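Local structure of regulatory protein of LacI family (Chloroflexus aggregans, 3BBL) at residues A[8-13]-A[42-47]; A[106-111]-A[269-274]; A[112-117]-A[147-152]. The protein probably regulates transcription as a LacI-family repressor or activator, with a periplasmic-binding-protein-like core expected to sense a small effector molecule. All blocks are in the same frame, centred on the assembly; numbering follows the deposited sequence.

The three contacts follow the core from one lobe to the other. Contact 1 (8-13 with 42-47) lies at the outer edge of the N-terminal half of the sheet, beside the second subunit. Contact 2 (106-111 with 269-274) pairs two strands nearer the middle of the chain, its centre 24 Å from that of contact 1, with about 12 Å between their nearest atoms. Contact 3 (112-117 with 147-152) continues along helix 109-123, which contact 2 begins; the centres of these two are 12 Å apart and they touch, Pro272 CG lying 3.5 Å from Gly112 CA. Contacts 1 and 3 sit on opposite sides of the chain's centre, their centres about 33 Å apart. A 1,2-ethanediol occupies contact 1.

Contact 1: A[8-13]-A[42-47]; sequences GYSWTQ and LPFPFS. With EDO (1,2-ethanediol), chain B.
Leu42 and Pro43 end strand 40-43, which runs parallel to strand 6-9 in the first beta-alpha-beta unit of this Rossmann-like, periplasmic-binding-protein fold; helix 23-36 makes the crossover. Leu42 O accepts a hydrogen bond from Tyr9 N at 3.0 Å, the donor standing well above the carbonyl plane. Pro43 CB comes obliquely to Trp11 CZ3, 3.9 Å away; the NE1 of that indole bonds to Ser28 of the second subunit. At Phe44 the backbone N returns a bond to Tyr9 O, 3.0 Å away, and the strands then part. With CG wedged between its own N and carbonyl carbon (chi1 61°), the Phe44 ring lies under Ser10, whose CB sits over one face, 3.7 Å from the centroid.

Past Pro45, a 1,2-ethanediol, probably from the crystallisation liquor, sits between the two segments. Its C2 stands over the centre of the Trp11 ring, its O2 receives Trp11 N at 3.0 Å, and its O1 receives Phe46 N at 2.8 Å. Phe46 turns its ring back beneath the 8-13 segment: Thr12 CA and CB cover one face, while at the ring edge Ser10 OG lies 3.2 Å from Phe46 CD1.

Contact 2: A[106-111]-A[269-274]; sequences DIDGTA and LLQPSL
Asp108 meets Leu269, Gln271 and Pro272 just where strand 104-107 gives way to a helix. Asp108 CB sits 4.0 Å from Leu269 CG and also faces the Pro272 ring at CD. Beyond CB the carboxylate carbon is anti to the backbone N (chi1 -169°), which sends the group along the same course as the Gln271 side chain, the carboxylate and amide planes at right angles. CG comes next to Leu269 CD2, and at the tip the two oxygens divide their work. Asp108 OD2 lies beside the Gln271 amide and 3.9 Å from Leu269 CD2. Asp108 OD1 turns back to its own segment and accepts Ala111 N at 3.0 Å, from above the carboxylate plane, so Asp108 is the N-cap of helix 109-123.

Behind this cap the backbones pair as parallel strands of the large sheet. Strand 104-107 belongs to the N-terminal lobe, and strand 267-275 carries the chain between the lobes, an arrangement consistent with the hinge of periplasmic-binding-protein-like cores. Leu270 N gives a nearly straight bond to Asp106 O at 2.8 Å, and Asp108 N gives a slightly bent one to Leu270 O at the same length.

On the Ile107 face, Ile107 CD1 packs 4.0 Å from Leu270 CB, while Ile107 CG2 and Pro272 CB pass in opposite senses, in van der Waals contact. Pro242 covers both Ile107 and Leu270. On the other face Asp106 OD2 forms salt bridges with Arg95 and Arg138. Leu269 bends its CD1 back over the backbone, 3.6 Å from Asp108 N.

Contact 3: A[112-117]-A[147-152]; sequences GTRQAV and YLEAMQ
Helices 109-123 and 138-153 run side by side, their short segments crossing at -36° with the axes 7.9 Å apart at closest, and the backbones come nearest where Arg114 CA faces Tyr147 CA at 5.2 Å. Val117 carries most of the apolar packing. Its two methyls part to meet different neighbours: CG1, anti to the backbone N, reaches 3.5 Å to Ala150 CB and 3.7 Å to the selenium, SE, of selenomethionine Met151, while CG2 comes obliquely to the Tyr147 ring, 3.8 Å from CD1. The small Ala150 is consistent with the close approach of the helices, and Arg114 O lies 3.8 Å from Ala150 CB.

Tyr147 is held over one ring face and at its hydroxyl. Met151 CG, one turn further along the same helix, sits over the centre of that face, and the hydroxyl bonds to Ile128 O, at the start of strand 128-132. Both helices lie against the sheet of the C-terminal lobe of the alpha/beta fold: Thr113 touches Phe223 and Ala116 touches Ile221 on strand 219-223, while Met151 reaches Ile128. Thr113 OG1 lies near the Tyr147 backbone N, but its hydroxyl has Arg143 O and Thr110 O within bonding distance and must share one proton between them.

Toward the more exposed side, Arg114 and Glu149 bridge the groove. The arginine chain runs extended over Ala150, Arg114 CG being 4.1 Å from Ala150 CB, then bends at chi3 (60°) to carry Arg114 NH1 to Glu149 OE1 at 2.9 Å. This salt bridge uses the syn side of the oxygen through a clearly bent hydrogen bond; the two planes are nearly parallel, 13° apart, though each partner sits somewhat out of the other's plane. The other carboxylate oxygen, Glu149 OE2, accepts from Gln145 NE2.

Contact 1: A[8-13]-A[42-47]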
# COMPACT_ATOMS: atom_id res chain seq x y z
N GLY A 8 -1.87 9.83 -19.81
CA GLY A 8 -1.45 8.45 -19.65
C GLY A 8 -0.46 8.27 -18.52
O GLY A 8 0.45 9.08 -18.34
N TYR A 9 -0.66 7.20 -17.75
CA TYR A 9 0.23 6.90 -16.64
C TYR A 9 0.44 5.40 -16.50
O TYR A 9 -0.44 4.61 -16.85
CB TYR A 9 -0.32 7.46 -15.32
CG TYR A 9 0.59 7.20 -14.13
CD1 TYR A 9 1.90 7.66 -14.13
CD2 TYR A 9 0.16 6.43 -13.05
CE1 TYR A 9 2.77 7.36 -13.09
CE2 TYR A 9 1.03 6.12 -12.00
CZ TYR A 9 2.33 6.59 -12.03
OH TYR A 9 3.22 6.25 -11.03
N SER A 10 1.60 5.01 -16.01
CA SER A 10 1.92 3.61 -15.79
C SER A 10 2.89 3.51 -14.63
O SER A 10 3.65 4.44 -14.37
CB SER A 10 2.55 2.99 -17.05
OG SER A 10 3.83 3.53 -17.30
N TRP A 11 2.86 2.40 -13.91
CA TRP A 11 3.76 2.23 -12.78
C TRP A 11 4.40 0.86 -12.80
O TRP A 11 3.81 -0.12 -13.26
CB TRP A 11 3.02 2.46 -11.46
CG TRP A 11 1.82 1.59 -11.26
CD1 TRP A 11 1.77 0.42 -10.55
CD2 TRP A 11 0.49 1.84 -11.73
NE1 TRP A 11 0.48 -0.07 -10.54
CE2 TRP A 11 -0.32 0.79 -11.25
CE3 TRP A 11 -0.09 2.86 -12.49
CZ2 TRP A 11 -1.69 0.72 -11.52
CZ3 TRP A 11 -1.46 2.79 -12.76
CH2 TRP A 11 -2.24 1.73 -12.27
N THR A 12 5.63 0.79 -12.29
CA THR A 12 6.37 -0.45 -12.24
C THR A 12 5.69 -1.41 -11.27
O THR A 12 5.05 -1.00 -10.31
CB THR A 12 7.83 -0.21 -11.80
OG1 THR A 12 8.56 -1.43 -11.92
CG2 THR A 12 7.88 0.26 -10.36
N GLN A 13 5.84 -2.70 -11.53
CA GLN A 13 5.23 -3.73 -10.70
C GLN A 13 5.82 -3.72 -9.30
O GLN A 13 7.03 -3.82 -9.13
CB GLN A 13 5.46 -5.10 -11.34
CG GLN A 13 4.71 -6.22 -10.66
CD GLN A 13 5.19 -7.58 -11.12
OE1 GLN A 13 5.27 -7.86 -12.32
NE2 GLN A 13 5.53 -8.45 -10.16
N LEU A 42 -5.28 8.00 -17.64
CA LEU A 42 -5.49 6.73 -18.31
C LEU A 42 -4.33 5.78 -18.05
O LEU A 42 -3.25 5.93 -18.61
CB LEU A 42 -5.63 6.96 -19.81
CG LEU A 42 -5.89 5.70 -20.63
CD1 LEU A 42 -7.25 5.13 -20.27
CD2 LEU A 42 -5.82 6.03 -22.12
N PRO A 43 -4.55 4.79 -17.17
CA PRO A 43 -3.50 3.81 -16.86
C PRO A 43 -3.31 2.86 -18.03
O PRO A 43 -4.26 2.49 -18.70
CB PRO A 43 -4.06 3.08 -15.64
CG PRO A 43 -5.00 4.06 -15.04
CD PRO A 43 -5.68 4.66 -16.24
N PHE A 44 -2.07 2.47 -18.28
CA PHE A 44 -1.76 1.52 -19.33
C PHE A 44 -0.69 0.59 -18.76
O PHE A 44 0.06 0.97 -17.86
CB PHE A 44 -1.28 2.24 -20.61
CG PHE A 44 -0.04 3.06 -20.44
CD1 PHE A 44 1.22 2.48 -20.58
CD2 PHE A 44 -0.12 4.42 -20.18
CE1 PHE A 44 2.38 3.25 -20.48
CE2 PHE A 44 1.03 5.21 -20.07
CZ PHE A 44 2.28 4.62 -20.22
N PRO A 45 -0.62 -0.65 -19.25
CA PRO A 45 0.36 -1.62 -18.77
C PRO A 45 1.79 -1.11 -18.83
O PRO A 45 2.22 -0.54 -19.82
CB PRO A 45 0.13 -2.83 -19.67
CG PRO A 45 -1.35 -2.74 -19.93
CD PRO A 45 -1.52 -1.27 -20.25
N PHE A 46 2.52 -1.32 -17.74
CA PHE A 46 3.90 -0.88 -17.64
C PHE A 46 4.79 -1.93 -18.30
O PHE A 46 4.51 -3.12 -18.22
CB PHE A 46 4.30 -0.75 -16.17
CG PHE A 46 5.63 -0.09 -15.95
CD1 PHE A 46 5.73 1.30 -15.94
CD2 PHE A 46 6.77 -0.85 -15.74
CE1 PHE A 46 6.96 1.92 -15.71
CE2 PHE A 46 8.01 -0.24 -15.52
CZ PHE A 46 8.10 1.15 -15.50
N SER A 47 5.84 -1.50 -18.97
CA SER A 47 6.76 -2.43 -19.61
C SER A 47 8.00 -2.47 -18.72
O SER A 47 8.76 -1.51 -18.68
CB SER A 47 7.12 -1.95 -21.02
OG SER A 47 7.92 -2.91 -21.70
C1 EDO B . 0.12 -2.05 -14.86
O1 EDO B . 1.38 -2.43 -15.38
C2 EDO B . 0.15 -0.57 -14.43
O2 EDO B . 1.21 0.14 -15.08

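Contact 2: A[106-111]-A[269-274]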
# COMPACT_ATOMS: atom_id res chain seq x y z
N ASP A 106 10.08 16.38 -8.61
CA ASP A 106 10.82 15.40 -7.84
C ASP A 106 10.94 15.79 -6.38
O ASP A 106 10.74 16.94 -6.00
CB ASP A 106 12.23 15.23 -8.42
CG ASP A 106 12.86 13.90 -8.03
OD1 ASP A 106 12.27 13.18 -7.20
OD2 ASP A 106 13.94 13.57 -8.56
N ILE A 107 11.26 14.80 -5.55
CA ILE A 107 11.44 15.01 -4.13
C ILE A 107 12.94 15.15 -3.90
O ILE A 107 13.73 14.42 -4.49
CB ILE A 107 10.92 13.80 -3.32
CG1 ILE A 107 9.49 13.45 -3.76
CG2 ILE A 107 10.96 14.11 -1.83
CD1 ILE A 107 8.48 14.59 -3.64
N ASP A 108 13.34 16.10 -3.06
CA ASP A 108 14.75 16.32 -2.76
C ASP A 108 15.24 15.21 -1.82
O ASP A 108 15.30 15.40 -0.60
CB ASP A 108 14.95 17.69 -2.11
CG ASP A 108 16.41 18.10 -2.03
OD1 ASP A 108 17.29 17.21 -2.10
OD2 ASP A 108 16.68 19.31 -1.88
N GLY A 109 15.59 14.05 -2.38
CA GLY A 109 16.07 12.94 -1.59
C GLY A 109 17.28 13.32 -0.74
O GLY A 109 17.34 13.03 0.46
N THR A 110 18.25 13.99 -1.36
CA THR A 110 19.45 14.42 -0.68
C THR A 110 19.14 15.18 0.61
O THR A 110 19.68 14.87 1.68
CB THR A 110 20.31 15.31 -1.61
OG1 THR A 110 20.72 14.54 -2.74
CG2 THR A 110 21.56 15.84 -0.90
N ALA A 111 18.25 16.16 0.52
CA ALA A 111 17.87 16.96 1.68
C ALA A 111 17.24 16.09 2.77
O ALA A 111 17.38 16.37 3.97
CB ALA A 111 16.91 18.06 1.27
N LEU A 269 10.91 21.01 -7.53
CA LEU A 269 11.58 20.21 -6.51
C LEU A 269 10.91 20.40 -5.16
O LEU A 269 10.92 21.49 -4.60
CB LEU A 269 13.06 20.60 -6.40
CG LEU A 269 13.89 19.83 -5.38
CD1 LEU A 269 13.97 18.37 -5.79
CD2 LEU A 269 15.28 20.43 -5.29
N LEU A 270 10.33 19.33 -4.63
CA LEU A 270 9.65 19.37 -3.35
C LEU A 270 10.55 18.84 -2.23
O LEU A 270 11.37 17.96 -2.45
CB LEU A 270 8.37 18.54 -3.42
CG LEU A 270 7.39 18.91 -4.53
CD1 LEU A 270 6.20 17.98 -4.49
CD2 LEU A 270 6.94 20.35 -4.36
N GLN A 271 10.38 19.39 -1.04
CA GLN A 271 11.17 18.98 0.11
C GLN A 271 10.47 17.93 0.97
O GLN A 271 9.26 18.00 1.21
CB GLN A 271 11.50 20.19 0.99
CG GLN A 271 12.38 21.22 0.32
CD GLN A 271 13.67 20.62 -0.22
OE1 GLN A 271 13.91 20.63 -1.43
NE2 GLN A 271 14.49 20.08 0.67
N PRO A 272 11.22 16.92 1.44
CA PRO A 272 10.62 15.88 2.29
C PRO A 272 10.64 16.37 3.74
O PRO A 272 11.21 17.42 4.04
CB PRO A 272 11.52 14.68 2.05
CG PRO A 272 12.87 15.33 1.91
CD PRO A 272 12.57 16.51 1.00
N SER A 273 10.03 15.61 4.64
CA SER A 273 10.00 15.96 6.05
C SER A 273 10.51 14.81 6.88
O SER A 273 10.19 13.66 6.62
CB SER A 273 8.58 16.29 6.50
OG SER A 273 8.15 17.53 5.98
N LEU A 274 11.30 15.12 7.90
CA LEU A 274 11.82 14.09 8.79
C LEU A 274 10.76 13.86 9.86
O LEU A 274 10.28 14.81 10.46
CB LEU A 274 13.13 14.54 9.43
CG LEU A 274 13.73 13.59 10.48
CD1 LEU A 274 14.04 12.25 9.85
CD2 LEU A 274 14.99 14.21 11.07

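Contact 3: A[112-117]-A[147-152]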
# COMPACT_ATOMS: atom_id res chain seq x y z
N GLY A 112 16.55 15.03 2.35
CA GLY A 112 15.90 14.14 3.29
C GLY A 112 16.89 13.42 4.19
O GLY A 112 16.76 13.47 5.41
N THR A 113 17.86 12.74 3.60
CA THR A 113 18.86 12.02 4.36
C THR A 113 19.78 12.97 5.12
O THR A 113 20.17 12.69 6.25
CB THR A 113 19.70 11.13 3.44
OG1 THR A 113 20.22 11.92 2.37
CG2 THR A 113 18.86 10.03 2.86
N ARG A 114 20.13 14.10 4.52
CA ARG A 114 21.00 15.05 5.20
C ARG A 114 20.36 15.45 6.53
O ARG A 114 21.00 15.44 7.59
CB ARG A 114 21.22 16.30 4.34
CG ARG A 114 22.09 17.36 5.01
CD ARG A 114 22.45 18.48 4.05
NE ARG A 114 21.27 19.17 3.55
CZ ARG A 114 20.95 19.29 2.26
NH1 ARG A 114 21.72 18.78 1.30
NH2 ARG A 114 19.82 19.92 1.93
N GLN A 115 19.07 15.77 6.47
CA GLN A 115 18.33 16.18 7.65
C GLN A 115 18.30 15.05 8.68
O GLN A 115 18.49 15.28 9.88
CB GLN A 115 16.91 16.55 7.24
CG GLN A 115 16.18 17.46 8.19
CD GLN A 115 14.77 17.72 7.72
OE1 GLN A 115 14.52 17.89 6.52
NE2 GLN A 115 13.83 17.76 8.67
N ALA A 116 18.07 13.83 8.22
CA ALA A 116 18.03 12.69 9.12
C ALA A 116 19.38 12.54 9.81
O ALA A 116 19.44 12.41 11.03
CB ALA A 116 17.69 11.41 8.35
N VAL A 117 20.46 12.59 9.04
CA VAL A 117 21.79 12.45 9.62
C VAL A 117 22.12 13.59 10.57
O VAL A 117 22.69 13.37 11.63
CB VAL A 117 22.87 12.35 8.52
CG1 VAL A 117 24.24 12.19 9.15
CG2 VAL A 117 22.59 11.15 7.64
N TYR A 147 23.69 11.90 3.05
CA TYR A 147 24.42 11.28 4.15
C TYR A 147 25.88 11.77 4.12
O TYR A 147 26.41 12.25 5.12
CB TYR A 147 24.36 9.76 3.99
CG TYR A 147 25.34 8.98 4.85
CD1 TYR A 147 25.04 8.67 6.17
CD2 TYR A 147 26.56 8.55 4.34
CE1 TYR A 147 25.93 7.94 6.96
CE2 TYR A 147 27.45 7.83 5.11
CZ TYR A 147 27.14 7.52 6.42
OH TYR A 147 28.01 6.79 7.18
N LEU A 148 26.52 11.64 2.96
CA LEU A 148 27.90 12.06 2.79
C LEU A 148 28.07 13.53 3.17
O LEU A 148 29.02 13.89 3.86
CB LEU A 148 28.35 11.84 1.34
CG LEU A 148 28.26 10.39 0.86
CD1 LEU A 148 28.65 10.31 -0.60
CD2 LEU A 148 29.15 9.50 1.72
N GLU A 149 27.15 14.37 2.71
CA GLU A 149 27.22 15.80 3.01
C GLU A 149 27.12 16.09 4.50
O GLU A 149 27.89 16.89 5.03
CB GLU A 149 26.11 16.55 2.28
CG GLU A 149 26.49 17.01 0.89
CD GLU A 149 25.29 17.49 0.08
OE1 GLU A 149 24.44 18.23 0.64
OE2 GLU A 149 25.21 17.14 -1.12
N ALA A 150 26.17 15.46 5.18
CA ALA A 150 26.01 15.70 6.60
C ALA A 150 27.23 15.21 7.38
O ALA A 150 27.71 15.90 8.28
CB ALA A 150 24.75 15.02 7.11
N MSE A 151 27.73 14.03 7.03
CA MSE A 151 28.89 13.47 7.73
C MSE A 151 30.11 14.36 7.48
O MSE A 151 30.85 14.69 8.41
CB MSE A 151 29.17 12.02 7.26
CG MSE A 151 28.06 11.03 7.53
SE MSE A 151 27.67 10.88 9.51
CE MSE A 151 29.07 9.52 9.85
N GLN A 152 30.31 14.77 6.24
CA GLN A 152 31.42 15.65 5.86
C GLN A 152 31.34 16.97 6.62
O GLN A 152 32.32 17.45 7.17
CB GLN A 152 31.37 15.90 4.35
CG GLN A 152 32.33 16.97 3.87
CD GLN A 152 33.76 16.49 3.79
OE1 GLN A 152 34.07 15.57 3.04
NE2 GLN A 152 34.64 17.12 4.57